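Local coordinates for protein flagellin (Burkholderia pseudomallei, PDB 4CFI) that probably assembles into the flagellar filament that drives bacterial swimming, and is a target of the immune response, at residues 99-104 with 217-222; 117-122 with 189-194; 131-136 with 151-156. All blocks are in the same frame, centred on the assembly; numbering follows the deposited sequence. Where two conformers were deposited one is given.

Contact 1 of 3, residues 99-104 with 217-222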
# COMPACT_ATOMS: atom_id res chain seq x y z
N ALA A 99 6.47 -2.41 -12.67
CA ALA A 99 7.14 -3.38 -11.81
C ALA A 99 7.91 -2.74 -10.65
O ALA A 99 8.32 -3.45 -9.73
CB ALA A 99 8.08 -4.25 -12.64
N LYS A 100 8.11 -1.42 -10.73
CA LYS A 100 8.99 -0.71 -9.81
C LYS A 100 8.27 0.34 -8.97
O LYS A 100 8.92 1.04 -8.19
CB LYS A 100 10.14 -0.05 -10.60
CG LYS A 100 11.04 -1.04 -11.34
CD LYS A 100 11.82 -1.93 -10.38
CE LYS A 100 13.26 -2.13 -10.85
NZ LYS A 100 14.13 -2.51 -9.71
N ILE A 101 6.94 0.44 -9.09
CA ILE A 101 6.15 1.36 -8.27
C ILE A 101 4.99 0.62 -7.64
O ILE A 101 4.62 -0.46 -8.10
CB ILE A 101 5.65 2.61 -9.06
CG1 ILE A 101 4.72 2.22 -10.24
CG2 ILE A 101 6.85 3.41 -9.56
CD1 ILE A 101 4.09 3.40 -10.96
N GLY A 102 4.43 1.19 -6.58
CA GLY A 102 3.49 0.47 -5.75
C GLY A 102 4.22 -0.55 -4.91
O GLY A 102 5.42 -0.46 -4.67
N GLY A 103 3.49 -1.54 -4.41
CA GLY A 103 4.06 -2.46 -3.44
C GLY A 103 4.46 -1.72 -2.17
O GLY A 103 3.88 -0.68 -1.82
N GLY A 104 5.43 -2.27 -1.48
CA GLY A 104 5.89 -1.70 -0.23
C GLY A 104 4.97 -1.96 0.94
O GLY A 104 4.14 -2.87 0.90
N GLN A 217 1.04 -6.21 -3.99
CA GLN A 217 1.88 -6.32 -5.19
C GLN A 217 2.29 -4.95 -5.72
O GLN A 217 1.63 -3.95 -5.43
CB GLN A 217 1.14 -7.07 -6.30
CG GLN A 217 0.55 -8.41 -5.88
CD GLN A 217 -0.88 -8.31 -5.38
OE1 GLN A 217 -1.39 -7.23 -5.08
NE2 GLN A 217 -1.53 -9.46 -5.23
N THR A 218 3.34 -4.91 -6.53
CA THR A 218 3.62 -3.72 -7.34
C THR A 218 2.49 -3.51 -8.35
O THR A 218 1.67 -4.41 -8.60
CB THR A 218 4.98 -3.82 -8.07
OG1 THR A 218 4.98 -4.97 -8.92
CG2 THR A 218 6.15 -3.91 -7.05
N VAL A 219 2.45 -2.33 -8.95
CA VAL A 219 1.37 -2.00 -9.90
C VAL A 219 1.28 -3.07 -11.00
O VAL A 219 0.19 -3.46 -11.40
CB VAL A 219 1.56 -0.58 -10.46
CG1 VAL A 219 0.59 -0.33 -11.61
CG2 VAL A 219 1.36 0.44 -9.34
N SER A 220 2.43 -3.58 -11.45
CA SER A 220 2.48 -4.60 -12.49
C SER A 220 1.61 -5.82 -12.23
O SER A 220 1.02 -6.36 -13.17
CB SER A 220 3.93 -5.07 -12.70
OG SER A 220 4.48 -5.62 -11.51
N ASN A 221 1.52 -6.24 -10.97
CA ASN A 221 0.85 -7.49 -10.62
C ASN A 221 -0.46 -7.30 -9.86
O ASN A 221 -0.94 -8.25 -9.23
CB ASN A 221 1.81 -8.43 -9.86
CG ASN A 221 2.84 -9.09 -10.77
OD1 ASN A 221 4.01 -9.19 -10.43
ND2 ASN A 221 2.40 -9.58 -11.93
N LEU A 222 -1.08 -6.11 -9.95
CA LEU A 222 -2.38 -5.90 -9.35
C LEU A 222 -3.48 -6.63 -10.09
O LEU A 222 -3.52 -6.68 -11.32
CB LEU A 222 -2.71 -4.42 -9.28
CG LEU A 222 -1.77 -3.62 -8.35
CD1 LEU A 222 -2.14 -2.15 -8.40
CD2 LEU A 222 -1.82 -4.16 -6.92
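Ile-101 and Val-219 form the close-fitted part of this contact. Val-219 N donates to Ile-101 O at 3.0 Å with a nearly straight N-H...O angle of 171°. Beside this bond, Val-219 has CG1 anti to its backbone N (chi1 170°), which leaves CG2 next to that N and turned to Ile-101 CG1 at 3.9 Å, the two side chains meeting obliquely. Both are buried, against Leu-16 and Leu-20 of helix 2-31. The neighbouring Gly-102 and Thr-218 pair as a single beta bridge. Its other bond, Gly-103 N to Gln-217 O, is weak at 3.2 Å and is backed by Ser-236 OG, which bonds to both atoms. Both glycines have positive phi, and Gly-102 CA lies 4.2 Å from Val-219 CG2. Thr-218 CB approaches Ile-101 O to 3.4 Å.

The solvent side differs in kind. Ala-99 is exposed, its CB bond points away from residues 217-222, and no hydrogen bond joins it to them. Ser-220 OG comes to 3.5 Å from Ala-99 CA but bonds to Thr-218 OG1, where either hydroxyl could donate. This pairing of two loops fits the double linker by which flagellins insert a D2 domain into the helical D1 domain.

Contact 2 of 3, residues 117-122 with 189-194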
# COMPACT_ATOMS: atom_id res chain seq x y z
N VAL A 117 -14.07 -12.15 17.48
CA VAL A 117 -13.39 -12.91 18.52
C VAL A 117 -14.29 -13.02 19.75
O VAL A 117 -15.37 -12.45 19.79
CB VAL A 117 -12.03 -12.27 18.92
CG1 VAL A 117 -11.11 -12.20 17.72
CG2 VAL A 117 -12.22 -10.91 19.58
N ALA A 118 -13.82 -13.75 20.76
CA ALA A 118 -14.54 -13.90 22.03
C ALA A 118 -13.52 -14.09 23.14
O ALA A 118 -13.13 -15.22 23.46
CB ALA A 118 -15.52 -15.07 21.98
N ILE A 119 -13.04 -12.97 23.70
CA ILE A 119 -11.97 -12.97 24.68
C ILE A 119 -12.26 -12.03 25.83
O ILE A 119 -13.07 -11.10 25.70
CB ILE A 119 -10.59 -12.63 24.04
CG1 ILE A 119 -10.58 -11.20 23.49
CG2 ILE A 119 -10.20 -13.67 22.98
CD1 ILE A 119 -9.29 -10.79 22.79
N ASP A 120 -11.58 -12.26 26.95
CA ASP A 120 -11.62 -11.33 28.06
C ASP A 120 -10.55 -10.25 27.92
O ASP A 120 -9.84 -10.17 26.92
CB ASP A 120 -11.57 -12.09 29.41
CG ASP A 120 -10.23 -12.72 29.74
OD1 ASP A 120 -9.23 -12.39 29.08
OD2 ASP A 120 -10.21 -13.57 30.66
N SER A 121 -10.44 -9.39 28.93
CA SER A 121 -9.53 -8.24 28.83
C SER A 121 -8.05 -8.63 28.84
O SER A 121 -7.19 -7.81 28.51
CB SER A 121 -9.82 -7.23 29.95
OG SER A 121 -9.57 -7.80 31.24
N SER A 122 -7.75 -9.87 29.23
CA SER A 122 -6.39 -10.41 29.20
C SER A 122 -6.08 -11.23 27.94
O SER A 122 -4.98 -11.74 27.81
CB SER A 122 -6.12 -11.30 30.42
OG SER A 122 -6.27 -10.58 31.62
N THR A 189 -5.50 -19.47 18.94
CA THR A 189 -6.69 -20.32 18.92
C THR A 189 -7.70 -19.85 19.99
O THR A 189 -8.92 -19.95 19.79
CB THR A 189 -6.34 -21.80 19.06
OG1 THR A 189 -5.58 -21.98 20.26
CG2 THR A 189 -5.54 -22.29 17.85
N SER A 190 -7.19 -19.36 21.12
CA SER A 190 -8.06 -18.87 22.19
C SER A 190 -8.93 -17.70 21.78
O SER A 190 -9.95 -17.45 22.40
CB SER A 190 -7.24 -18.50 23.43
OG SER A 190 -6.72 -19.66 24.06
N ALA A 191 -8.52 -16.95 20.75
CA ALA A 191 -9.33 -15.82 20.29
C ALA A 191 -10.70 -16.22 19.74
O ALA A 191 -11.63 -15.41 19.80
CB ALA A 191 -8.57 -15.01 19.26
N THR A 192 -10.81 -17.44 19.19
CA THR A 192 -12.06 -17.86 18.55
C THR A 192 -12.58 -19.22 19.02
O THR A 192 -13.58 -19.69 18.50
CB THR A 192 -11.93 -17.87 17.02
OG1 THR A 192 -10.98 -18.88 16.66
CG2 THR A 192 -11.53 -16.49 16.45
N SER A 193 -11.90 -19.85 19.97
CA SER A 193 -12.30 -21.21 20.37
C SER A 193 -13.70 -21.27 20.96
O SER A 193 -14.34 -22.31 20.88
CB SER A 193 -11.29 -21.83 21.34
OG SER A 193 -11.14 -21.02 22.48
N ALA A 194 -14.17 -20.16 21.50
CA ALA A 194 -15.51 -20.14 22.08
C ALA A 194 -16.62 -19.94 21.04
O ALA A 194 -17.81 -20.05 21.38
CB ALA A 194 -15.60 -19.05 23.14
O HOH W 1 -12.78 -17.68 22.08
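Val-117 and Ile-119 each turn one methyl branch to the turn at residues 189-194. Val-117 CG1 lies anti to the carbonyl carbon (chi1 -60°); in Ile-119, CG1 stands between the backbone N and the carbonyl carbon (chi1 64°), which leaves CG2 as the branch anti to the carbonyl carbon. Ile-119 CG2 settles on the backbone of this turn, 3.6 Å from Ala-191 CA. Val-117 CG1 lies 4.1 Å from Ala-191 CB, so the small methyl of Ala-191 is met by a branch from both residues. Val-117 CB also comes within 3.3 Å of Ala-191 O. Val-166 of helix 160-167 touches both Ile-119 and Ala-191, extending the apolar patch.

Strand 111-119 is an outermost strand of a three-stranded antiparallel sheet in the D2 region, and here the loop between helices 160-167 and 197-213 runs along its outer edge near the end. The evidence is the bond from Ala-118 N to Ala-191 O, 2.9 Å long, with the donor approaching nearly along the C=O axis (163°).

A water continues the join next to this bond. It donates to Ala-118 O at 2.8 Å and to Ser-190 O, and accepts from Ala-194 N, which satisfies two carbonyls and an amide at once. Beyond it the methyls Ala-118 CB and Ala-194 CB meet at 4.1 Å, Ala-194 being on the exposed side.

Contact 3 of 3, residues 131-136 with 151-156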
# COMPACT_ATOMS: atom_id res chain seq x y z
N THR A 131 -15.25 -12.65 33.70
CA THR A 131 -15.82 -11.44 34.29
C THR A 131 -15.21 -10.23 33.57
O THR A 131 -14.28 -10.35 32.77
CB THR A 131 -15.54 -11.33 35.79
OG1 THR A 131 -14.17 -11.62 36.02
CG2 THR A 131 -16.41 -12.29 36.58
N GLY A 132 -15.75 -9.06 33.88
CA GLY A 132 -15.42 -7.86 33.15
C GLY A 132 -16.13 -7.83 31.82
O GLY A 132 -17.15 -8.48 31.63
N GLN A 133 -15.56 -7.05 30.90
CA GLN A 133 -16.12 -6.86 29.57
C GLN A 133 -15.53 -7.88 28.60
O GLN A 133 -14.34 -8.18 28.66
CB GLN A 133 -15.80 -5.44 29.07
CG GLN A 133 -16.22 -5.12 27.64
CD GLN A 133 -15.93 -3.68 27.26
OE1 GLN A 133 -16.82 -2.83 27.31
NE2 GLN A 133 -14.69 -3.40 26.88
N GLU A 134 -16.36 -8.36 27.68
CA GLU A 134 -15.91 -9.24 26.59
C GLU A 134 -15.49 -8.39 25.38
O GLU A 134 -16.19 -7.45 24.98
CB GLU A 134 -17.02 -10.21 26.17
CG GLU A 134 -16.60 -11.26 25.15
CD GLU A 134 -17.70 -12.21 24.71
OE1 GLU A 134 -18.84 -12.04 25.18
OE2 GLU A 134 -17.42 -13.13 23.89
N THR A 135 -14.33 -8.72 24.83
CA THR A 135 -13.93 -8.21 23.53
C THR A 135 -14.49 -9.13 22.46
O THR A 135 -14.23 -10.34 22.48
CB THR A 135 -12.40 -8.12 23.42
OG1 THR A 135 -11.91 -7.20 24.41
CG2 THR A 135 -11.95 -7.68 22.05
N THR A 136 -15.23 -8.56 21.52
CA THR A 136 -15.97 -9.30 20.50
C THR A 136 -15.47 -9.03 19.07
O THR A 136 -15.81 -9.79 18.15
CB THR A 136 -17.47 -9.02 20.57
OG1 THR A 136 -17.67 -7.61 20.40
CG2 THR A 136 -18.05 -9.48 21.93
N THR A 151 -7.38 -2.37 18.03
CA THR A 151 -8.47 -1.83 18.83
C THR A 151 -9.60 -2.86 18.91
O THR A 151 -9.69 -3.78 18.10
CB THR A 151 -9.00 -0.48 18.30
OG1 THR A 151 -9.63 -0.71 17.05
CG2 THR A 151 -7.89 0.57 18.21
N ASP A 152 -10.48 -2.66 19.89
CA ASP A 152 -11.63 -3.53 20.11
C ASP A 152 -12.87 -3.01 19.37
O ASP A 152 -12.81 -2.05 18.57
CB ASP A 152 -11.89 -3.73 21.62
CG ASP A 152 -12.36 -2.48 22.35
OD1 ASP A 152 -12.83 -1.50 21.72
OD2 ASP A 152 -12.24 -2.51 23.60
N GLN A 153 -14.00 -3.66 19.62
CA GLN A 153 -15.24 -3.36 18.91
C GLN A 153 -15.72 -1.95 19.17
O GLN A 153 -16.54 -1.44 18.40
CB GLN A 153 -16.35 -4.36 19.30
CG GLN A 153 -16.83 -4.28 20.73
CD GLN A 153 -15.92 -4.92 21.75
OE1 GLN A 153 -14.99 -5.66 21.42
NE2 GLN A 153 -16.23 -4.71 23.00
N ASN A 154 -15.26 -1.34 20.26
CA ASN A 154 -15.60 0.05 20.57
C ASN A 154 -14.46 1.02 20.27
O ASN A 154 -14.46 2.15 20.75
CB ASN A 154 -16.05 0.17 22.03
CG ASN A 154 -17.30 -0.64 22.30
OD1 ASN A 154 -18.19 -0.73 21.46
ND2 ASN A 154 -17.32 -1.31 23.44
N ASN A 155 -13.52 0.58 19.45
CA ASN A 155 -12.40 1.41 19.00
C ASN A 155 -11.44 1.80 20.12
O ASN A 155 -10.68 2.76 19.96
CB ASN A 155 -12.90 2.65 18.24
CG ASN A 155 -13.79 2.29 17.09
OD1 ASN A 155 -14.95 2.77 16.95
ND2 ASN A 155 -13.28 1.43 16.25
N GLN A 156 -11.41 1.03 21.21
CA GLN A 156 -10.43 1.25 22.29
C GLN A 156 -9.24 0.33 22.08
O GLN A 156 -9.40 -0.83 21.73
CB GLN A 156 -11.04 0.97 23.67
CG GLN A 156 -12.37 1.69 23.91
CD GLN A 156 -12.32 3.17 23.58
OE1 GLN A 156 -13.07 3.67 22.70
NE2 GLN A 156 -11.48 3.87 24.27
O HOH W 2 -13.26 -4.81 24.71
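Gln-153 lays its side-chain amide alongside the backbone of Glu-134 to Thr-136 and carries most of the polar contact. Its OE1 accepts from Thr-136 N at 2.9 Å with an N-H...O angle of 167°. The donor sits well above the amide plane, 57° out of it, so the bond is short and straight at the hydrogen but does not use a lone-pair direction. The other end of the amide, NE2, makes a weak bond of 3.4 Å to Glu-134 O. A bend at chi2 (-77°) folds the chain back so that both ends of the amide reach neighbouring peptides. The side chains of Thr-136 and Gln-153 cross at about a right angle, Thr-136 OG1 lying 3.5 Å from Gln-153 CG.

A water forms the next layer, bonded to Thr-135 OG1 at 2.8 Å and donating to Asp-152 OD2 at 2.7 Å. It thus joins the two segments beside the amide, with a further weak bond from Gln-153 NE2.

The remaining carboxylate oxygen shapes the turn that presents Gln-153. Asp-152 OD1 accepts from Asn-154 N at 2.8 Å, an Asx turn, and from Gln-156 N at 2.9 Å, the two donors coming from opposite faces of the carboxylate plane. Residues Asp-152 to Asn-155 form a type I beta turn, and these bonds probably steady the backbone from which Gln-153 projects.

The contact lies near the open end of the hairpin formed by 135-142 and 148-152, and the side chain of Gln-153 carries on bonding to strand 135-142, with a weak further link to Gln-137 N. On its other side strand 135-142 pairs with strand 111-119, Thr-135 bonding through its backbone to Ile-119 and Thr-136 to Val-117, which leaves 135-142 in the middle of the sheet.

From the N terminus the chain runs through helices 2-31 and 37-60 and the hairpin 74-79/87-92, then enters the first segment of contact 1. Contact 2 opens on strand 111-119 and contact 3 at the start of strand 135-142. Contact 3 closes first, at 151-156, then contact 2 at 189-194, and contact 1 last, at 217-222, ahead of helix 227-257. The loops are therefore nested without crossing. Contacts 2 and 3 have centres 11 Å apart and meet through adjacent strands of one sheet. Contact 1 lies about 36 Å from each of them, centre to centre, and joins the two connections beside the long helices.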